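Local coordinates for envelope glycoprotein (Bourbon virus, PDB 5ZKX) that probably drives fusion of the viral envelope with the host-cell membrane, as a trimeric glycoprotein of the baculovirus gp64 family captured in its postfusion form, at residues F44-C56 with C68-L82. Numbering follows the deposited sequence.
Sequences FIIGYRAYWRSYC and CYNSLNPKPPTKDEL
Arg49 and Glu81 show how a buried arginine can tie a strand to the helix that follows a hairpin. With CG anti to the backbone N (chi1 174°) and the chain bent at chi3, the guanidinium lies alongside residues 75-77 and meets Glu81 end-on: NH1 lies 2.8 Å from Glu81 OE2 and NH2 3.2 Å from Glu81 OE1, both on the syn side of the carboxylate. Arg49 NE spends its hydrogen on Lys75 O at 2.7 Å, in the carbonyl plane, and Pro77 CB covers one face of the group. NH1 also reaches Tyr92 O, so all three nitrogens are engaged. Glu81 is fixed in turn by a capping box, in which Thr78 N donates to Glu81 OE1 and Thr78 OG1 accepts from Glu81 N. Close by, Leu82 CD1 packs against the backbone of Gly47, 3.6 Å from Gly47 N, and touches Ile45 CG2.

From Ala50–Pro74 to Cys56–Cys68 the strands pair as an antiparallel beta hairpin, and the disulfide Cys56–Cys68 closes it at a non-hydrogen-bonded pair near the turn. On the face carrying Tyr51, Arg53 and Tyr55, Asn73 CB sits over the Tyr51 ring in a CH-pi contact, 3.8 Å from the centroid, while Lys75 CG lies at the ring's edge. Ser71 OG donates to Asn73 OD1 at 2.6 Å, which steadies the amide there. Trp52 occupies the other face, its indole edge 3.8 Å from Leu72 CG at atom CE3, and Tyr440 of a neighbouring subunit meets the indole edge-to-face. The looser, solvent-facing side is at Tyr69, whose ring leads away from strand 44-56, and at the exposed Lys75 just after strand 68-74, whose chain, bent at chi2, carries its ammonium away from the strand pair.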
loop_
_atom_site.group_PDB
_atom_site.type_symbol
_atom_site.label_atom_id
_atom_site.label_comp_id
_atom_site.label_asym_id
_atom_site.label_seq_id
_atom_site.Cartn_x
_atom_site.Cartn_y
_atom_site.Cartn_z
ATOM N N PHE A 44 -19.426 -17.705 7.959
ATOM C CA PHE A 44 -20.310 -16.718 7.357
ATOM C C PHE A 44 -20.937 -17.310 6.106
ATOM O O PHE A 44 -20.225 -17.813 5.230
ATOM C CB PHE A 44 -19.537 -15.443 7.009
ATOM C CG PHE A 44 -20.402 -14.235 6.824
ATOM C CD1 PHE A 44 -21.423 -13.954 7.710
ATOM C CD2 PHE A 44 -20.178 -13.363 5.774
ATOM C CE1 PHE A 44 -22.211 -12.837 7.546
ATOM C CE2 PHE A 44 -20.965 -12.243 5.607
ATOM C CZ PHE A 44 -21.982 -11.981 6.494
ATOM N N ILE A 45 -22.264 -17.252 6.025
ATOM C CA ILE A 45 -23.007 -17.737 4.870
ATOM C C ILE A 45 -23.790 -16.575 4.282
ATOM O O ILE A 45 -24.473 -15.844 5.010
ATOM C CB ILE A 45 -23.946 -18.900 5.236
ATOM C CG1 ILE A 45 -23.200 -19.952 6.060
ATOM C CG2 ILE A 45 -24.515 -19.534 3.976
ATOM C CD1 ILE A 45 -24.008 -21.206 6.318
ATOM N N ILE A 46 -23.678 -16.396 2.970
ATOM C CA ILE A 46 -24.404 -15.363 2.244
ATOM C C ILE A 46 -25.230 -16.043 1.165
ATOM O O ILE A 46 -24.700 -16.846 0.387
ATOM C CB ILE A 46 -23.460 -14.316 1.625
ATOM C CG1 ILE A 46 -22.519 -13.748 2.684
ATOM C CG2 ILE A 46 -24.261 -13.195 0.980
ATOM C CD1 ILE A 46 -21.635 -12.640 2.165
ATOM N N GLY A 47 -26.513 -15.732 1.127
ATOM C CA GLY A 47 -27.399 -16.274 0.112
ATOM C C GLY A 47 -28.312 -15.204 -0.435
ATOM O O GLY A 47 -28.858 -14.394 0.312
ATOM N N TYR A 48 -28.465 -15.198 -1.753
ATOM C CA TYR A 48 -29.389 -14.285 -2.403
ATOM C C TYR A 48 -30.387 -15.072 -3.240
ATOM O O TYR A 48 -30.127 -16.203 -3.656
ATOM C CB TYR A 48 -28.654 -13.254 -3.272
ATOM C CG TYR A 48 -27.978 -13.801 -4.507
ATOM C CD1 TYR A 48 -28.648 -13.861 -5.721
ATOM C CD2 TYR A 48 -26.659 -14.226 -4.468
ATOM C CE1 TYR A 48 -28.030 -14.348 -6.853
ATOM C CE2 TYR A 48 -26.031 -14.712 -5.598
ATOM C CZ TYR A 48 -26.721 -14.770 -6.787
ATOM O OH TYR A 48 -26.103 -15.252 -7.916
ATOM N N ARG A 49 -31.543 -14.455 -3.467
ATOM C CA ARG A 49 -32.579 -15.042 -4.299
ATOM C C ARG A 49 -33.527 -13.943 -4.744
ATOM O O ARG A 49 -33.879 -13.063 -3.955
ATOM C CB ARG A 49 -33.354 -16.138 -3.560
ATOM C CG ARG A 49 -34.540 -16.678 -4.343
ATOM C CD ARG A 49 -35.183 -17.856 -3.640
ATOM N NE ARG A 49 -35.664 -17.510 -2.307
ATOM C CZ ARG A 49 -35.966 -18.408 -1.377
ATOM N NH1 ARG A 49 -35.830 -19.700 -1.642
ATOM N NH2 ARG A 49 -36.397 -18.018 -0.185
ATOM N N ALA A 50 -33.927 -13.998 -6.011
ATOM C CA ALA A 50 -34.920 -13.082 -6.552
ATOM C C ALA A 50 -35.588 -13.754 -7.742
ATOM O O ALA A 50 -35.139 -14.795 -8.229
ATOM C CB ALA A 50 -34.293 -11.745 -6.958
ATOM N N TYR A 51 -36.673 -13.143 -8.208
ATOM C CA TYR A 51 -37.344 -13.628 -9.401
ATOM C C TYR A 51 -37.811 -12.455 -10.251
ATOM O O TYR A 51 -38.259 -11.428 -9.733
ATOM C CB TYR A 51 -38.527 -14.556 -9.055
ATOM C CG TYR A 51 -39.695 -13.920 -8.326
ATOM C CD1 TYR A 51 -40.707 -13.274 -9.025
ATOM C CD2 TYR A 51 -39.808 -14.004 -6.944
ATOM C CE1 TYR A 51 -41.780 -12.707 -8.369
ATOM C CE2 TYR A 51 -40.882 -13.441 -6.279
ATOM C CZ TYR A 51 -41.866 -12.795 -6.999
ATOM O OH TYR A 51 -42.938 -12.228 -6.349
ATOM N N TRP A 52 -37.680 -12.619 -11.560
ATOM C CA TRP A 52 -38.235 -11.686 -12.526
ATOM C C TRP A 52 -39.598 -12.196 -12.975
ATOM O O TRP A 52 -39.724 -13.350 -13.399
ATOM C CB TRP A 52 -37.295 -11.540 -13.722
ATOM C CG TRP A 52 -37.940 -10.952 -14.926
ATOM C CD1 TRP A 52 -38.440 -11.629 -16.002
ATOM C CD2 TRP A 52 -38.157 -9.562 -15.188
ATOM N NE1 TRP A 52 -38.955 -10.744 -16.916
ATOM C CE2 TRP A 52 -38.793 -9.468 -16.439
ATOM C CE3 TRP A 52 -37.878 -8.387 -14.483
ATOM C CZ2 TRP A 52 -39.152 -8.247 -17.002
ATOM C CZ3 TRP A 52 -38.236 -7.176 -15.044
ATOM C CH2 TRP A 52 -38.866 -7.116 -16.290
ATOM N N ARG A 53 -40.617 -11.348 -12.866
ATOM C CA ARG A 53 -41.977 -11.712 -13.239
ATOM C C ARG A 53 -42.487 -10.752 -14.302
ATOM O O ARG A 53 -42.350 -9.534 -14.157
ATOM C CB ARG A 53 -42.910 -11.700 -12.025
ATOM C CG ARG A 53 -44.385 -11.844 -12.377
ATOM C CD ARG A 53 -45.263 -11.206 -11.318
ATOM N NE ARG A 53 -45.378 -12.043 -10.128
ATOM C CZ ARG A 53 -45.667 -11.581 -8.915
ATOM N NH1 ARG A 53 -45.868 -10.282 -8.726
ATOM N NH2 ARG A 53 -45.754 -12.419 -7.890
ATOM N N SER A 54 -43.073 -11.301 -15.366
ATOM C CA SER A 54 -43.682 -10.506 -16.431
ATOM C C SER A 54 -45.082 -11.050 -16.691
ATOM O O SER A 54 -45.244 -12.068 -17.372
ATOM C CB SER A 54 -42.838 -10.530 -17.701
ATOM O OG SER A 54 -43.266 -9.518 -18.598
ATOM N N TYR A 55 -46.086 -10.367 -16.154
ATOM C CA TYR A 55 -47.488 -10.736 -16.305
ATOM C C TYR A 55 -48.128 -9.753 -17.276
ATOM O O TYR A 55 -48.381 -8.597 -16.920
ATOM C CB TYR A 55 -48.194 -10.719 -14.953
ATOM C CG TYR A 55 -49.572 -11.335 -14.951
ATOM C CD1 TYR A 55 -49.743 -12.702 -15.127
ATOM C CD2 TYR A 55 -50.702 -10.554 -14.751
ATOM C CE1 TYR A 55 -50.997 -13.274 -15.114
ATOM C CE2 TYR A 55 -51.965 -11.116 -14.739
ATOM C CZ TYR A 55 -52.104 -12.479 -14.920
ATOM O OH TYR A 55 -53.355 -13.051 -14.908
ATOM N N CYS A 56 -48.388 -10.207 -18.496
ATOM C CA CYS A 56 -48.929 -9.358 -19.542
ATOM C C CYS A 56 -50.340 -9.795 -19.918
ATOM O O CYS A 56 -50.736 -10.946 -19.716
ATOM C CB CYS A 56 -48.026 -9.384 -20.778
ATOM S SG CYS A 56 -46.296 -8.989 -20.441
ATOM N N CYS A 68 -48.112 -4.863 -19.941
ATOM C CA CYS A 68 -47.321 -5.775 -19.129
ATOM C C CYS A 68 -47.109 -5.197 -17.741
ATOM O O CYS A 68 -46.845 -4.000 -17.585
ATOM C CB CYS A 68 -45.965 -6.058 -19.775
ATOM S SG CYS A 68 -46.043 -7.127 -21.218
ATOM N N TYR A 69 -47.224 -6.055 -16.740
ATOM C CA TYR A 69 -46.888 -5.719 -15.363
ATOM C C TYR A 69 -45.655 -6.548 -15.010
ATOM O O TYR A 69 -45.754 -7.756 -14.775
ATOM C CB TYR A 69 -48.063 -5.995 -14.425
ATOM C CG TYR A 69 -49.162 -4.948 -14.466
ATOM C CD1 TYR A 69 -49.780 -4.519 -13.296
ATOM C CD2 TYR A 69 -49.586 -4.393 -15.669
ATOM C CE1 TYR A 69 -50.786 -3.564 -13.323
ATOM C CE2 TYR A 69 -50.589 -3.439 -15.707
ATOM C CZ TYR A 69 -51.187 -3.027 -14.530
ATOM O OH TYR A 69 -52.188 -2.077 -14.556
ATOM N N ASN A 70 -44.495 -5.899 -14.991
ATOM C CA ASN A 70 -43.220 -6.556 -14.753
ATOM C C ASN A 70 -42.619 -6.070 -13.441
ATOM O O ASN A 70 -42.777 -4.905 -13.062
ATOM C CB ASN A 70 -42.229 -6.285 -15.892
ATOM C CG ASN A 70 -42.777 -6.666 -17.256
ATOM O OD1 ASN A 70 -43.732 -7.431 -17.367
ATOM N ND2 ASN A 70 -42.164 -6.130 -18.305
ATOM N N SER A 71 -41.912 -6.969 -12.757
ATOM C CA SER A 71 -41.304 -6.626 -11.480
ATOM C C SER A 71 -40.115 -7.536 -11.206
ATOM O O SER A 71 -40.133 -8.717 -11.561
ATOM C CB SER A 71 -42.322 -6.732 -10.341
ATOM O OG SER A 71 -42.834 -8.049 -10.243
ATOM N N LEU A 72 -39.085 -6.967 -10.580
ATOM C CA LEU A 72 -37.979 -7.722 -9.998
ATOM C C LEU A 72 -38.222 -7.784 -8.496
ATOM O O LEU A 72 -38.163 -6.757 -7.813
ATOM C CB LEU A 72 -36.636 -7.062 -10.299
ATOM C CG LEU A 72 -35.732 -7.600 -11.406
ATOM C CD1 LEU A 72 -34.513 -6.701 -11.519
ATOM C CD2 LEU A 72 -35.317 -9.038 -11.137
ATOM N N ASN A 73 -38.505 -8.978 -7.984
ATOM C CA ASN A 73 -38.881 -9.115 -6.585
ATOM C C ASN A 73 -37.834 -9.905 -5.820
ATOM O O ASN A 73 -37.482 -11.021 -6.225
ATOM C CB ASN A 73 -40.245 -9.800 -6.456
ATOM C CG ASN A 73 -41.344 -9.048 -7.176
ATOM O OD1 ASN A 73 -41.702 -9.383 -8.303
ATOM N ND2 ASN A 73 -41.886 -8.027 -6.526
ATOM N N PRO A 74 -37.321 -9.365 -4.716
ATOM C CA PRO A 74 -36.360 -10.115 -3.905
ATOM C C PRO A 74 -37.064 -11.049 -2.934
ATOM O O PRO A 74 -38.043 -10.682 -2.280
ATOM C CB PRO A 74 -35.606 -9.011 -3.158
ATOM C CG PRO A 74 -36.645 -7.946 -2.973
ATOM C CD PRO A 74 -37.542 -8.005 -4.193
ATOM N N LYS A 75 -36.558 -12.274 -2.849
ATOM C CA LYS A 75 -37.055 -13.270 -1.904
ATOM C C LYS A 75 -35.858 -13.817 -1.142
ATOM O O LYS A 75 -35.394 -14.937 -1.403
ATOM C CB LYS A 75 -37.838 -14.374 -2.615
ATOM C CG LYS A 75 -39.291 -14.009 -2.900
ATOM C CD LYS A 75 -40.109 -13.913 -1.618
ATOM C CE LYS A 75 -41.357 -13.066 -1.822
ATOM N NZ LYS A 75 -42.130 -12.882 -0.559
ATOM N N PRO A 76 -35.325 -13.048 -0.197
ATOM C CA PRO A 76 -34.159 -13.500 0.563
ATOM C C PRO A 76 -34.508 -14.717 1.400
ATOM O O PRO A 76 -35.573 -14.760 2.033
ATOM C CB PRO A 76 -33.821 -12.289 1.445
ATOM C CG PRO A 76 -35.099 -11.535 1.552
ATOM C CD PRO A 76 -35.800 -11.725 0.247
ATOM N N PRO A 77 -33.646 -15.731 1.413
ATOM C CA PRO A 77 -33.968 -16.960 2.145
ATOM C C PRO A 77 -34.100 -16.713 3.638
ATOM O O PRO A 77 -33.541 -15.762 4.188
ATOM C CB PRO A 77 -32.781 -17.880 1.834
ATOM C CG PRO A 77 -31.680 -16.959 1.421
ATOM C CD PRO A 77 -32.350 -15.817 0.723
ATOM N N THR A 78 -34.866 -17.580 4.293
ATOM C CA THR A 78 -34.994 -17.522 5.738
ATOM C C THR A 78 -33.718 -18.048 6.390
ATOM O O THR A 78 -32.790 -18.515 5.724
ATOM C CB THR A 78 -36.207 -18.324 6.201
ATOM O OG1 THR A 78 -35.932 -19.723 6.064
ATOM C CG2 THR A 78 -37.427 -17.971 5.367
ATOM N N LYS A 79 -33.682 -17.978 7.722
ATOM C CA LYS A 79 -32.512 -18.443 8.460
ATOM C C LYS A 79 -32.258 -19.923 8.210
ATOM O O LYS A 79 -31.149 -20.318 7.835
ATOM C CB LYS A 79 -32.696 -18.170 9.952
ATOM C CG LYS A 79 -31.406 -18.151 10.753
ATOM C CD LYS A 79 -31.694 -17.882 12.224
ATOM C CE LYS A 79 -30.414 -17.797 13.041
ATOM N NZ LYS A 79 -30.686 -17.366 14.444
ATOM N N ASP A 80 -33.285 -20.757 8.400
ATOM C CA ASP A 80 -33.120 -22.195 8.195
ATOM C C ASP A 80 -32.876 -22.530 6.732
ATOM O O ASP A 80 -32.134 -23.470 6.429
ATOM C CB ASP A 80 -34.346 -22.941 8.714
ATOM C CG ASP A 80 -34.772 -22.470 10.094
ATOM O OD1 ASP A 80 -33.887 -22.124 10.908
ATOM O OD2 ASP A 80 -35.991 -22.443 10.366
ATOM N N GLU A 81 -33.492 -21.779 5.816
ATOM C CA GLU A 81 -33.217 -21.962 4.396
ATOM C C GLU A 81 -31.749 -21.707 4.091
ATOM O O GLU A 81 -31.083 -22.519 3.441
ATOM C CB GLU A 81 -34.098 -21.027 3.571
ATOM C CG GLU A 81 -35.309 -21.685 2.947
ATOM C CD GLU A 81 -36.065 -20.743 2.038
ATOM O OE1 GLU A 81 -36.545 -19.697 2.526
ATOM O OE2 GLU A 81 -36.171 -21.044 0.832
ATOM N N LEU A 82 -31.227 -20.571 4.557
ATOM C CA LEU A 82 -29.828 -20.242 4.314
ATOM C C LEU A 82 -28.893 -21.263 4.951
ATOM O O LEU A 82 -27.821 -21.546 4.406
ATOM C CB LEU A 82 -29.535 -18.839 4.839
ATOM C CG LEU A 82 -28.165 -18.255 4.521
ATOM C CD1 LEU A 82 -27.861 -18.415 3.043
ATOM C CD2 LEU A 82 -28.120 -16.798 4.939
#